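Local atomic coordinates of phenylalanine ammonia-lyase (Rhodosporidium toruloides, PDB entry 1Y2M), a protein that catalyses the non-oxidative deamination of L-phenylalanine and L-tyrosine to trans-cinnamate and p-coumarate, working as a homotetramer. Residues Ala298-Ala303 against Tyr529-Ala534; Thr438-Met443 against Leu524-Tyr529; Ala534-Ala539 against Ser652-Tyr657; Gln663-Phe668 against Asn708-Lys713; Glu671-Lys676 against Ser696-Ala701. One frame throughout, in Å; residues are numbered along the deposited sequence.

Interaction 1: Ala298-Ala303 against Tyr529-Ala534; sequences AMTVEA and YCVLQA
Val531 presses its CG2 methyl against the backbone of the neighbouring helix, where it lies 3.4 Å from Met299 O and 3.6 Å from Thr300 N. That methyl sits anti to the valine's own backbone N (chi1 80° for CG1), which turns it to the backbone of 298-303, while CG1 turns to Met299 CB. Close by, Ala303 CB meets Ala534 CB at 3.7 Å. Alanine suits both places because a bare methyl is in keeping with CA atoms only 5.7 Å apart at this pair. These small and beta-branched residues make the tight part of the contact. The other end is sparser: Met299, a selenomethionine here, reaches out along a flexible chain that bends at chi3 (86°), and its terminal methyl makes a single touch, CE lying 3.6 Å from Leu532 CD2. No solvent side exists, since every touching residue is buried; beyond the sparser end helix 662-672 closes over Met299 and Leu532, and Met443 of helix 416-443 covers Ala303, Val531 and Ala534. The one polar side chain at the interface, Thr300, bonds through OG1 to Leu296 O, one turn back in its own helix. The segments run in nearly the same direction, 31° apart with axes 9.2 Å from each other, a near-parallel helix pair of the long helical bundle at the core of the PAL/histidase fold.

Interaction 2: Thr438-Met443 against Leu524-Tyr529; sequences TQLTEM and LATHLY
Leu440 lays its CB over one face of the His527 imidazole, 4.2 Å from the ring centroid and 13° off the normal, a CH-pi contact displaced toward the rim of the ring. With CG anti to the backbone N (chi1 173°), the leucine carries its two methyls onward past the ring: CD1 reaches His527 CD2, and CD2 touches His527 CA and Thr526 CG2, 4.0 Å from the latter. A branched side chain fits here because its separate methyls can touch ring and backbone at once. At the ring's edge, in its plane, Gln439 OE1 stands 3.2 Å from His527 CE1, with the amide turned 70° from the imidazole. The amide is held from its other end, where NE2 donates to Thr297 OG1 and to Pro364 O. Met443, a selenomethionine, approaches the ring obliquely with CE. His527 in turn hydrogen-bonds through NE2 to Thr300 OG1 on helix 273-303, so the ring bridges three helices. Replacing His527 by an alanine is likely to take this partner from Thr300 and to open a gap beneath Leu440. The chemistry is divided around one flat group: an aliphatic face, a polar edge and a hydrogen-bonding nitrogen. The amide oxygen beside CE1 may attract that polarised C-H weakly, but it is the hydrogen bonds of the two NE2 atoms that satisfy these polar groups in a buried, largely apolar interface.

Interaction 3: Ala534-Ala539 against Ser652-Tyr657; sequences AIDLRA and SPALSY
Ala539 brings its backbone within 5.1 Å of Ala654, CA to CA, where a regular helix packs against a loop that coils through helix-like turns at 653-656. So close an approach suits alanine on both sides. Ala539 CB rests 3.5 Å from Ala654 N and also touches the Pro653 ring at CG, while Ala654 CB meets Ile535 CG2 at 3.7 Å. Tyr657 completes the apolar patch with its CD2, 4.2 Å from Ala539 CB. The polar side is built on Ser652. Its OG, set anti to the backbone N (chi1 173°), accepts from Ala654 N at 3.1 Å with an N-H...O angle of 151°, which makes an ST turn at Ser652. Ser652 OG also lies 3.1 Å from Asp536 OD1 and is within hydrogen-bonding reach of Tyr666 OH. Asp536 OD2 forms a salt bridge with Arg670; this buried carboxylate therefore has polar neighbours at both oxygens, and the arginine is likely to stabilise its negative charge. With an alanine at Ser652, Ala654 N would probably lose its side-chain acceptor, and Asp536 and Tyr666 the hydroxyl that both approach, leaving the turn freer to shift. The loop joins helix 619-646 to helix 662-672 and lies on helix 506-560, with Phe644 of the first packing on Ser652 and Pro653, and Tyr666 of the second covering Ile535 and Ala654.

Interaction 4: Gln663-Phe668 against Asn708-Lys713; sequences QILYAF and NNVLLK
An antiparallel helix pair, part of the all-helical packing near the C-terminus, brings Val710 of helix 708-714 down among Ile664, Leu665 and Phe668 of helix 662-672. Each branch of the valine has its own task. CG2 stands over one face of the Phe668 ring, 3.8 Å from the centroid and 15° off the normal, a CH-pi contact offset toward the rim, with Phe668 CD1 its nearest ring atom. CG1, anti to the valine's backbone N (chi1 -173°), meets Ile664 CG2 at 3.8 Å and Leu665 CD1 at 4.0 Å. The single beta-branched residue thus projects between Ile664 and Phe668, one turn apart, with Leu665 beside them. The segments run nearly antiparallel (156°), their axes passing at 9.5 Å, and this is ordinary helix-to-helix packing of the bundle. Leucine and phenylalanine fill the buried flank, where Leu665 goes on to touch Met299 of helix 273-303 and Leu528 of helix 506-560. At the exposed border Lys713 uses only its aliphatic part: its chain bends at chi3, and CD lies 4.1 Å from Ile664 CD1.

Interaction 5: Glu671-Lys676 against Ser696-Ala701; sequences EELGVK and SKIYEA
Leu673 points its CB at helix 691-703, and the rest of the side chain carries the contact farther in. From CB the chain runs to CG, placed anti to the carbonyl carbon (chi1 -59°), where it forks. CD1 lies 3.8 Å from Ala701 CB, 4.0 Å from Ile698 CA and 4.2 Å from Ile698 CG1, while CD2 meets the same Ala701 methyl from the other branch, at 4.0 Å. Alanine is apt there because its small side chain lets the fork come close to the helix backbone. The backbone of the leucine contributes as well, its O lying 3.8 Å from Lys697 CD. Two residues on, Val675 sets CG2 against Lys697 CB and, at 4.1 Å, against Ile698 CG1; its side chain crosses that of the isoleucine at about a right angle. Lys697 supplies the hydrocarbon border, its CB and CD touching the opposite segment before the ammonium turns from the contact. Between the two apolar residues Gly674 takes a positive phi (74°), a backbone shape that glycine adopts readily. The other side of helix 691-703 meets another subunit, where Tyr699 bonds Asn158 and Glu700 bonds Ser145 of that neighbouring chain. A positive-phi glycine just after a helix is a common way for a chain to turn off it, here laying Leu673 and Val675 on helix 691-703 in this all-helical part of the fold.

Helix 506-560 is the common element of interactions 1, 2 and 3, which fall on successive parts of it: 524-529 meets helix 416-443, 529-534 meets helix 273-303, and 534-539 meets the loop before helix 662-672. Interactions 1 and 2 have centres about 8 Å apart, and interactions 1 and 3 about 10 Å. Interactions 4 and 5 share helix 662-672, with centres about 12 Å apart; along the chain interaction 5 falls within the span bridged by interaction 4, just as interaction 2 falls within that of interaction 1. Tyr666 ties interaction 3 to interaction 4, and Ile698 packs interaction 5 against interaction 2. Distant parts of the sequence are thus gathered around one long central helix.

Interaction 1: Ala298-Ala303 against Tyr529-Ala534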
# COMPACT_ATOMS: atom_id res chain seq x y z
N ALA B 298 -6.92 -13.38 27.16
CA ALA B 298 -7.41 -13.91 28.45
C ALA B 298 -6.45 -13.47 29.57
O ALA B 298 -6.88 -12.93 30.63
CB ALA B 298 -7.53 -15.40 28.41
N MSE B 299 -5.15 -13.65 29.37
CA MSE B 299 -4.19 -13.33 30.45
C MSE B 299 -4.13 -11.85 30.76
O MSE B 299 -3.88 -11.40 31.88
CB MSE B 299 -2.84 -13.92 30.12
CG MSE B 299 -2.95 -15.38 30.07
SE MSE B 299 -1.21 -16.25 29.79
CE MSE B 299 -0.67 -16.34 31.59
N THR B 300 -4.34 -11.06 29.71
CA THR B 300 -4.45 -9.60 29.90
C THR B 300 -5.70 -9.21 30.68
O THR B 300 -5.68 -8.29 31.50
CB THR B 300 -4.33 -8.85 28.57
OG1 THR B 300 -3.12 -9.24 27.87
CG2 THR B 300 -4.31 -7.34 28.78
N VAL B 301 -6.84 -9.86 30.42
CA VAL B 301 -8.04 -9.56 31.20
C VAL B 301 -7.69 -9.85 32.67
O VAL B 301 -8.04 -9.07 33.57
CB VAL B 301 -9.26 -10.41 30.74
CG1 VAL B 301 -10.42 -10.27 31.71
CG2 VAL B 301 -9.71 -10.04 29.30
N GLU B 302 -6.97 -10.95 32.92
CA GLU B 302 -6.59 -11.28 34.30
C GLU B 302 -5.66 -10.22 34.91
O GLU B 302 -5.92 -9.69 35.98
CB GLU B 302 -5.95 -12.67 34.35
CG GLU B 302 -6.92 -13.78 34.02
CD GLU B 302 -6.30 -15.16 34.29
OE1 GLU B 302 -5.42 -15.53 33.48
OE2 GLU B 302 -6.63 -15.85 35.30
N ALA B 303 -4.60 -9.83 34.19
CA ALA B 303 -3.66 -8.84 34.71
C ALA B 303 -4.36 -7.49 34.95
O ALA B 303 -4.01 -6.78 35.86
CB ALA B 303 -2.52 -8.63 33.76
N TYR B 529 5.80 -11.95 27.65
CA TYR B 529 6.78 -11.55 28.68
C TYR B 529 6.13 -10.57 29.64
O TYR B 529 6.21 -10.72 30.87
CB TYR B 529 8.02 -10.95 28.03
CG TYR B 529 8.99 -10.40 29.05
CD1 TYR B 529 10.01 -11.19 29.57
CD2 TYR B 529 8.86 -9.11 29.49
CE1 TYR B 529 10.86 -10.68 30.52
CE2 TYR B 529 9.72 -8.61 30.47
CZ TYR B 529 10.71 -9.39 30.98
OH TYR B 529 11.56 -8.85 31.94
N CYS B 530 5.49 -9.54 29.08
CA CYS B 530 4.93 -8.45 29.91
C CYS B 530 3.74 -8.89 30.77
O CYS B 530 3.66 -8.55 31.97
CB CYS B 530 4.56 -7.26 29.11
SG CYS B 530 5.92 -6.42 28.28
N VAL B 531 2.82 -9.63 30.17
CA VAL B 531 1.61 -10.03 30.90
C VAL B 531 1.97 -10.87 32.10
O VAL B 531 1.32 -10.84 33.13
CB VAL B 531 0.53 -10.68 29.96
CG1 VAL B 531 0.88 -12.16 29.68
CG2 VAL B 531 -0.87 -10.56 30.57
N LEU B 532 3.01 -11.70 31.99
CA LEU B 532 3.39 -12.55 33.12
C LEU B 532 3.96 -11.70 34.27
O LEU B 532 3.65 -11.96 35.43
CB LEU B 532 4.44 -13.59 32.69
CG LEU B 532 3.93 -14.52 31.62
CD1 LEU B 532 5.07 -15.34 31.09
CD2 LEU B 532 2.75 -15.41 32.10
N GLN B 533 4.76 -10.69 33.92
CA GLN B 533 5.21 -9.72 34.94
C GLN B 533 4.04 -9.05 35.58
O GLN B 533 3.98 -8.96 36.83
CB GLN B 533 6.12 -8.68 34.36
CG GLN B 533 6.61 -7.67 35.42
CD GLN B 533 7.85 -8.08 36.21
OE1 GLN B 533 8.33 -9.22 36.16
NE2 GLN B 533 8.36 -7.12 37.00
N ALA B 534 3.08 -8.59 34.77
CA ALA B 534 1.90 -7.91 35.32
C ALA B 534 1.11 -8.84 36.25
O ALA B 534 0.65 -8.44 37.32
CB ALA B 534 1.01 -7.44 34.18

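Interaction 2: Thr438-Met443 against Leu524-Tyr529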
# COMPACT_ATOMS: atom_id res chain seq x y z
N THR B 438 -2.42 -3.08 21.16
CA THR B 438 -3.29 -2.15 21.90
C THR B 438 -3.60 -2.66 23.29
O THR B 438 -3.66 -1.88 24.27
CB THR B 438 -4.64 -1.80 21.22
OG1 THR B 438 -5.47 -2.96 21.05
CG2 THR B 438 -4.38 -1.18 19.86
N GLN B 439 -3.72 -3.98 23.41
CA GLN B 439 -3.88 -4.59 24.79
C GLN B 439 -2.64 -4.33 25.65
O GLN B 439 -2.76 -3.94 26.83
CB GLN B 439 -4.11 -6.10 24.71
CG GLN B 439 -5.40 -6.50 24.08
CD GLN B 439 -5.50 -7.98 23.81
OE1 GLN B 439 -4.50 -8.70 23.98
NE2 GLN B 439 -6.68 -8.46 23.36
N LEU B 440 -1.48 -4.62 25.09
CA LEU B 440 -0.22 -4.52 25.81
C LEU B 440 0.04 -3.05 26.17
O LEU B 440 0.36 -2.76 27.30
CB LEU B 440 0.91 -5.04 24.94
CG LEU B 440 2.32 -4.83 25.52
CD1 LEU B 440 2.45 -5.54 26.83
CD2 LEU B 440 3.37 -5.40 24.58
N THR B 441 -0.15 -2.12 25.24
CA THR B 441 0.26 -0.74 25.51
C THR B 441 -0.67 -0.09 26.55
O THR B 441 -0.26 0.77 27.33
CB THR B 441 0.45 0.04 24.21
OG1 THR B 441 1.29 1.20 24.49
CG2 THR B 441 -0.85 0.43 23.61
N GLU B 442 -1.92 -0.54 26.62
CA GLU B 442 -2.83 -0.12 27.67
C GLU B 442 -2.33 -0.60 29.02
O GLU B 442 -2.28 0.15 30.00
CB GLU B 442 -4.23 -0.64 27.38
CG GLU B 442 -5.29 -0.26 28.41
CD GLU B 442 -6.67 -0.80 28.09
OE1 GLU B 442 -6.92 -1.28 26.94
OE2 GLU B 442 -7.51 -0.78 29.03
N MSE B 443 -1.95 -1.86 29.06
CA MSE B 443 -1.45 -2.49 30.27
C MSE B 443 -0.16 -1.83 30.78
O MSE B 443 0.07 -1.83 31.99
CB MSE B 443 -1.19 -4.00 30.07
CG MSE B 443 -0.92 -4.71 31.30
SE MSE B 443 -0.84 -6.66 31.00
CE MSE B 443 0.62 -6.66 29.66
N LEU B 524 4.14 -11.04 19.93
CA LEU B 524 3.40 -11.85 20.90
C LEU B 524 4.33 -12.39 22.01
O LEU B 524 3.91 -12.55 23.16
CB LEU B 524 2.61 -12.96 20.21
CG LEU B 524 1.52 -12.42 19.28
CD1 LEU B 524 0.62 -13.58 18.90
CD2 LEU B 524 0.68 -11.28 19.86
N ALA B 525 5.60 -12.65 21.67
CA ALA B 525 6.61 -13.04 22.71
C ALA B 525 6.76 -11.88 23.72
O ALA B 525 6.85 -12.08 24.90
CB ALA B 525 7.91 -13.39 22.11
N THR B 526 6.85 -10.68 23.20
CA THR B 526 6.92 -9.47 24.03
C THR B 526 5.70 -9.32 24.96
O THR B 526 5.80 -9.04 26.17
CB THR B 526 7.07 -8.25 23.10
OG1 THR B 526 8.34 -8.35 22.44
CG2 THR B 526 6.97 -6.90 23.80
N HIS B 527 4.52 -9.44 24.39
CA HIS B 527 3.29 -9.35 25.17
C HIS B 527 3.29 -10.42 26.25
O HIS B 527 2.89 -10.18 27.41
CB HIS B 527 2.11 -9.45 24.19
CG HIS B 527 0.75 -9.19 24.80
ND1 HIS B 527 -0.41 -9.20 24.05
CD2 HIS B 527 0.37 -8.92 26.08
CE1 HIS B 527 -1.44 -8.94 24.85
NE2 HIS B 527 -0.99 -8.79 26.08
N LEU B 528 3.59 -11.66 25.89
CA LEU B 528 3.62 -12.73 26.89
C LEU B 528 4.62 -12.44 28.01
O LEU B 528 4.29 -12.60 29.19
CB LEU B 528 3.97 -14.06 26.22
CG LEU B 528 3.95 -15.34 27.05
CD1 LEU B 528 2.68 -15.45 27.89
CD2 LEU B 528 4.07 -16.57 26.11
N TYR B 529 5.80 -11.95 27.65
CA TYR B 529 6.78 -11.55 28.68
C TYR B 529 6.13 -10.57 29.64
O TYR B 529 6.21 -10.72 30.87
CB TYR B 529 8.02 -10.95 28.03
CG TYR B 529 8.99 -10.40 29.05
CD1 TYR B 529 10.01 -11.19 29.57
CD2 TYR B 529 8.86 -9.11 29.49
CE1 TYR B 529 10.86 -10.68 30.52
CE2 TYR B 529 9.72 -8.61 30.47
CZ TYR B 529 10.71 -9.39 30.98
OH TYR B 529 11.56 -8.85 31.94

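Interaction 3: Ala534-Ala539 against Ser652-Tyr657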
# COMPACT_ATOMS: atom_id res chain seq x y z
N ALA B 534 3.08 -8.59 34.77
CA ALA B 534 1.90 -7.91 35.32
C ALA B 534 1.11 -8.84 36.25
O ALA B 534 0.65 -8.44 37.32
CB ALA B 534 1.01 -7.44 34.18
N ILE B 535 0.98 -10.11 35.84
CA ILE B 535 0.27 -11.12 36.66
C ILE B 535 0.94 -11.28 38.05
O ILE B 535 0.31 -11.33 39.06
CB ILE B 535 0.20 -12.46 35.93
CG1 ILE B 535 -0.92 -12.36 34.89
CG2 ILE B 535 -0.05 -13.58 36.85
CD1 ILE B 535 -0.91 -13.44 33.82
N ASP B 536 2.27 -11.39 38.05
CA ASP B 536 2.99 -11.50 39.30
C ASP B 536 2.83 -10.23 40.16
O ASP B 536 2.69 -10.32 41.37
CB ASP B 536 4.44 -11.78 38.96
CG ASP B 536 4.69 -13.22 38.62
OD1 ASP B 536 3.92 -14.12 39.09
OD2 ASP B 536 5.71 -13.50 37.92
N LEU B 537 2.86 -9.05 39.55
CA LEU B 537 2.68 -7.80 40.30
C LEU B 537 1.26 -7.67 40.85
O LEU B 537 1.02 -7.17 41.99
CB LEU B 537 3.04 -6.59 39.45
CG LEU B 537 4.54 -6.48 39.08
CD1 LEU B 537 4.77 -5.31 38.08
CD2 LEU B 537 5.39 -6.32 40.32
N ARG B 538 0.30 -8.10 40.05
CA ARG B 538 -1.06 -8.13 40.55
C ARG B 538 -1.23 -9.09 41.72
O ARG B 538 -1.95 -8.83 42.70
CB ARG B 538 -2.04 -8.48 39.44
CG ARG B 538 -3.49 -8.18 39.83
CD ARG B 538 -3.80 -6.71 39.93
NE ARG B 538 -4.01 -6.08 38.62
CZ ARG B 538 -4.20 -4.77 38.43
NH1 ARG B 538 -4.12 -3.95 39.47
NH2 ARG B 538 -4.47 -4.32 37.24
N ALA B 539 -0.56 -10.23 41.64
CA ALA B 539 -0.64 -11.21 42.74
C ALA B 539 -0.05 -10.64 44.02
O ALA B 539 -0.63 -10.89 45.11
CB ALA B 539 0.05 -12.48 42.34
N SER B 652 5.03 -19.04 43.38
CA SER B 652 4.47 -17.71 43.09
C SER B 652 3.02 -17.59 43.54
O SER B 652 2.22 -18.47 43.23
CB SER B 652 4.47 -17.41 41.60
OG SER B 652 3.78 -16.18 41.38
N PRO B 653 2.65 -16.47 44.19
CA PRO B 653 1.27 -16.28 44.59
C PRO B 653 0.32 -16.19 43.40
O PRO B 653 -0.87 -16.44 43.57
CB PRO B 653 1.29 -14.98 45.41
CG PRO B 653 2.47 -14.26 44.94
CD PRO B 653 3.49 -15.34 44.61
N ALA B 654 0.82 -15.92 42.20
CA ALA B 654 -0.01 -15.92 41.00
C ALA B 654 -0.73 -17.26 40.84
O ALA B 654 -1.84 -17.32 40.31
CB ALA B 654 0.84 -15.65 39.78
N LEU B 655 -0.07 -18.34 41.26
CA LEU B 655 -0.69 -19.67 41.13
C LEU B 655 -1.97 -19.77 41.96
O LEU B 655 -2.78 -20.67 41.73
CB LEU B 655 0.31 -20.74 41.55
CG LEU B 655 1.59 -20.74 40.73
CD1 LEU B 655 2.58 -21.73 41.31
CD2 LEU B 655 1.37 -21.02 39.27
N SER B 656 -2.14 -18.88 42.92
CA SER B 656 -3.36 -18.82 43.77
C SER B 656 -4.58 -18.20 43.07
O SER B 656 -5.73 -18.37 43.53
CB SER B 656 -3.09 -18.03 45.04
OG SER B 656 -2.18 -18.70 45.88
N TYR B 657 -4.35 -17.45 41.99
CA TYR B 657 -5.39 -16.65 41.40
C TYR B 657 -5.62 -16.93 39.94
O TYR B 657 -6.70 -16.63 39.44
CB TYR B 657 -5.05 -15.18 41.57
CG TYR B 657 -4.81 -14.77 43.01
CD1 TYR B 657 -5.86 -14.71 43.92
CD2 TYR B 657 -3.54 -14.45 43.45
CE1 TYR B 657 -5.64 -14.34 45.25
CE2 TYR B 657 -3.30 -14.11 44.77
CZ TYR B 657 -4.34 -14.05 45.66
OH TYR B 657 -4.07 -13.70 46.96

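Interaction 4: Gln663-Phe668 against Asn708-Lys713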
# COMPACT_ATOMS: atom_id res chain seq x y z
N GLN B 663 -2.84 -20.83 33.89
CA GLN B 663 -1.68 -21.26 34.66
C GLN B 663 -0.74 -22.17 33.81
O GLN B 663 0.48 -22.21 34.02
CB GLN B 663 -2.15 -21.98 35.93
CG GLN B 663 -1.03 -22.34 36.93
CD GLN B 663 -1.61 -23.07 38.15
OE1 GLN B 663 -2.64 -22.65 38.68
NE2 GLN B 663 -0.99 -24.18 38.54
N ILE B 664 -1.31 -22.90 32.85
CA ILE B 664 -0.53 -23.77 31.97
C ILE B 664 0.55 -23.00 31.25
O ILE B 664 1.74 -23.43 31.17
CB ILE B 664 -1.45 -24.55 31.00
CG1 ILE B 664 -2.33 -25.48 31.81
CG2 ILE B 664 -0.61 -25.36 30.00
CD1 ILE B 664 -3.52 -26.13 31.00
N LEU B 665 0.13 -21.86 30.67
CA LEU B 665 1.05 -21.03 29.89
C LEU B 665 2.02 -20.33 30.84
O LEU B 665 3.21 -20.20 30.58
CB LEU B 665 0.30 -20.02 29.04
CG LEU B 665 1.13 -19.25 27.98
CD1 LEU B 665 2.08 -20.14 27.25
CD2 LEU B 665 0.28 -18.47 27.04
N TYR B 666 1.51 -19.87 31.97
CA TYR B 666 2.37 -19.24 32.98
C TYR B 666 3.52 -20.17 33.40
O TYR B 666 4.69 -19.81 33.36
CB TYR B 666 1.54 -18.88 34.21
CG TYR B 666 2.29 -18.25 35.36
CD1 TYR B 666 2.34 -16.87 35.50
CD2 TYR B 666 2.90 -19.02 36.33
CE1 TYR B 666 3.02 -16.25 36.56
CE2 TYR B 666 3.59 -18.42 37.40
CZ TYR B 666 3.63 -17.05 37.51
OH TYR B 666 4.29 -16.43 38.55
N ALA B 667 3.16 -21.39 33.79
CA ALA B 667 4.14 -22.41 34.18
C ALA B 667 5.09 -22.73 33.04
O ALA B 667 6.27 -22.89 33.25
CB ALA B 667 3.44 -23.69 34.67
N PHE B 668 4.57 -22.79 31.81
CA PHE B 668 5.45 -23.10 30.68
C PHE B 668 6.57 -22.09 30.55
O PHE B 668 7.73 -22.44 30.38
CB PHE B 668 4.64 -23.11 29.39
CG PHE B 668 5.47 -23.32 28.15
CD1 PHE B 668 6.12 -24.55 27.94
CD2 PHE B 668 5.59 -22.30 27.19
CE1 PHE B 668 6.90 -24.76 26.78
CE2 PHE B 668 6.35 -22.51 26.06
CZ PHE B 668 6.99 -23.75 25.84
N ASN B 708 3.26 -24.83 20.86
CA ASN B 708 2.02 -25.29 20.22
C ASN B 708 1.22 -26.26 21.01
O ASN B 708 0.01 -26.06 21.17
CB ASN B 708 2.27 -25.87 18.84
CG ASN B 708 2.86 -24.85 17.85
OD1 ASN B 708 2.86 -23.63 18.11
ND2 ASN B 708 3.41 -25.36 16.71
N ASN B 709 1.85 -27.28 21.58
CA ASN B 709 1.10 -28.24 22.42
C ASN B 709 0.59 -27.64 23.72
O ASN B 709 -0.37 -28.11 24.28
CB ASN B 709 1.92 -29.50 22.69
CG ASN B 709 1.97 -30.45 21.46
OD1 ASN B 709 1.09 -30.42 20.57
ND2 ASN B 709 2.98 -31.32 21.44
N VAL B 710 1.24 -26.58 24.18
CA VAL B 710 0.77 -25.80 25.34
C VAL B 710 -0.54 -25.08 25.06
O VAL B 710 -1.44 -25.18 25.86
CB VAL B 710 1.85 -24.80 25.79
CG1 VAL B 710 1.43 -24.12 27.06
CG2 VAL B 710 3.15 -25.50 25.97
N LEU B 711 -0.64 -24.42 23.91
CA LEU B 711 -1.87 -23.76 23.46
C LEU B 711 -2.96 -24.79 23.34
O LEU B 711 -4.11 -24.53 23.75
CB LEU B 711 -1.61 -23.06 22.13
CG LEU B 711 -0.59 -21.92 22.24
CD1 LEU B 711 -0.21 -21.42 20.84
CD2 LEU B 711 -1.23 -20.80 23.04
N LEU B 712 -2.61 -25.96 22.80
CA LEU B 712 -3.64 -27.01 22.62
C LEU B 712 -4.15 -27.48 23.96
O LEU B 712 -5.35 -27.59 24.17
CB LEU B 712 -3.09 -28.17 21.79
CG LEU B 712 -4.12 -29.23 21.37
CD1 LEU B 712 -5.22 -28.66 20.51
CD2 LEU B 712 -3.40 -30.40 20.65
N LYS B 713 -3.24 -27.75 24.89
CA LYS B 713 -3.63 -28.22 26.21
C LYS B 713 -4.55 -27.21 26.93
O LYS B 713 -5.50 -27.59 27.60
CB LYS B 713 -2.38 -28.44 27.06
CG LYS B 713 -2.51 -29.49 28.10
CD LYS B 713 -1.57 -29.28 29.28
CE LYS B 713 -0.11 -29.63 28.98
NZ LYS B 713 0.66 -29.75 30.30

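Interaction 5: Glu671-Lys676 against Ser696-Ala701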
# COMPACT_ATOMS: atom_id res chain seq x y z
N GLU B 671 8.71 -21.76 34.21
CA GLU B 671 9.43 -22.96 34.59
C GLU B 671 10.12 -23.60 33.42
O GLU B 671 11.35 -23.72 33.44
CB GLU B 671 8.51 -23.97 35.24
CG GLU B 671 7.79 -23.45 36.45
CD GLU B 671 8.63 -22.64 37.41
OE1 GLU B 671 9.79 -23.00 37.69
OE2 GLU B 671 8.10 -21.65 37.95
N GLU B 672 9.41 -24.01 32.38
CA GLU B 672 10.09 -24.73 31.31
C GLU B 672 11.05 -23.87 30.52
O GLU B 672 12.16 -24.32 30.18
CB GLU B 672 9.13 -25.39 30.33
CG GLU B 672 8.40 -26.59 30.89
CD GLU B 672 7.59 -27.34 29.84
OE1 GLU B 672 8.19 -27.90 28.88
OE2 GLU B 672 6.35 -27.41 29.97
N LEU B 673 10.67 -22.61 30.26
CA LEU B 673 11.53 -21.68 29.54
C LEU B 673 12.49 -20.93 30.45
O LEU B 673 13.44 -20.31 29.97
CB LEU B 673 10.71 -20.68 28.72
CG LEU B 673 9.76 -21.24 27.68
CD1 LEU B 673 9.24 -20.11 26.79
CD2 LEU B 673 10.40 -22.38 26.89
N GLY B 674 12.25 -20.96 31.75
CA GLY B 674 13.14 -20.32 32.70
C GLY B 674 13.08 -18.81 32.76
O GLY B 674 14.00 -18.20 33.30
N VAL B 675 12.01 -18.21 32.22
CA VAL B 675 11.85 -16.76 32.13
C VAL B 675 11.13 -16.28 33.38
O VAL B 675 9.94 -16.53 33.51
CB VAL B 675 11.05 -16.34 30.87
CG1 VAL B 675 10.84 -14.88 30.88
CG2 VAL B 675 11.81 -16.76 29.59
N LYS B 676 11.86 -15.58 34.25
CA LYS B 676 11.42 -15.22 35.59
C LYS B 676 10.90 -13.77 35.58
O LYS B 676 11.26 -12.93 34.73
CB LYS B 676 12.56 -15.35 36.61
CG LYS B 676 13.18 -16.76 36.72
CD LYS B 676 12.10 -17.90 36.86
CE LYS B 676 12.58 -19.35 37.13
NZ LYS B 676 13.31 -19.86 36.01
N SER B 696 13.67 -13.31 23.98
CA SER B 696 14.20 -14.21 22.96
C SER B 696 13.86 -15.67 23.21
O SER B 696 13.56 -16.41 22.26
CB SER B 696 15.68 -13.99 22.78
OG SER B 696 15.93 -12.64 22.35
N LYS B 697 13.95 -16.11 24.45
CA LYS B 697 13.61 -17.48 24.79
C LYS B 697 12.15 -17.79 24.51
O LYS B 697 11.83 -18.90 24.06
CB LYS B 697 13.93 -17.75 26.26
CG LYS B 697 15.41 -17.84 26.48
CD LYS B 697 15.79 -18.13 27.91
CE LYS B 697 17.32 -18.41 27.98
NZ LYS B 697 17.79 -19.31 26.88
N ILE B 698 11.26 -16.81 24.72
CA ILE B 698 9.83 -16.99 24.42
C ILE B 698 9.63 -17.09 22.90
O ILE B 698 8.95 -17.98 22.39
CB ILE B 698 8.98 -15.90 25.06
CG1 ILE B 698 9.22 -15.88 26.59
CG2 ILE B 698 7.52 -16.12 24.73
CD1 ILE B 698 8.43 -14.84 27.36
N TYR B 699 10.18 -16.09 22.21
CA TYR B 699 10.18 -16.07 20.72
C TYR B 699 10.67 -17.42 20.16
O TYR B 699 10.07 -17.96 19.26
CB TYR B 699 11.05 -14.93 20.23
CG TYR B 699 11.38 -14.92 18.74
CD1 TYR B 699 10.51 -14.41 17.78
CD2 TYR B 699 12.60 -15.43 18.31
CE1 TYR B 699 10.87 -14.37 16.43
CE2 TYR B 699 12.93 -15.40 16.96
CZ TYR B 699 12.08 -14.90 16.04
OH TYR B 699 12.50 -14.89 14.72
N GLU B 700 11.77 -17.94 20.69
CA GLU B 700 12.33 -19.18 20.15
C GLU B 700 11.37 -20.35 20.34
O GLU B 700 11.24 -21.20 19.45
CB GLU B 700 13.70 -19.46 20.74
CG GLU B 700 14.75 -18.47 20.21
CD GLU B 700 16.15 -18.61 20.79
OE1 GLU B 700 16.31 -19.18 21.89
OE2 GLU B 700 17.13 -18.15 20.14
N ALA B 701 10.68 -20.37 21.48
CA ALA B 701 9.64 -21.37 21.74
C ALA B 701 8.41 -21.25 20.85
O ALA B 701 7.74 -22.24 20.58
CB ALA B 701 9.24 -21.33 23.21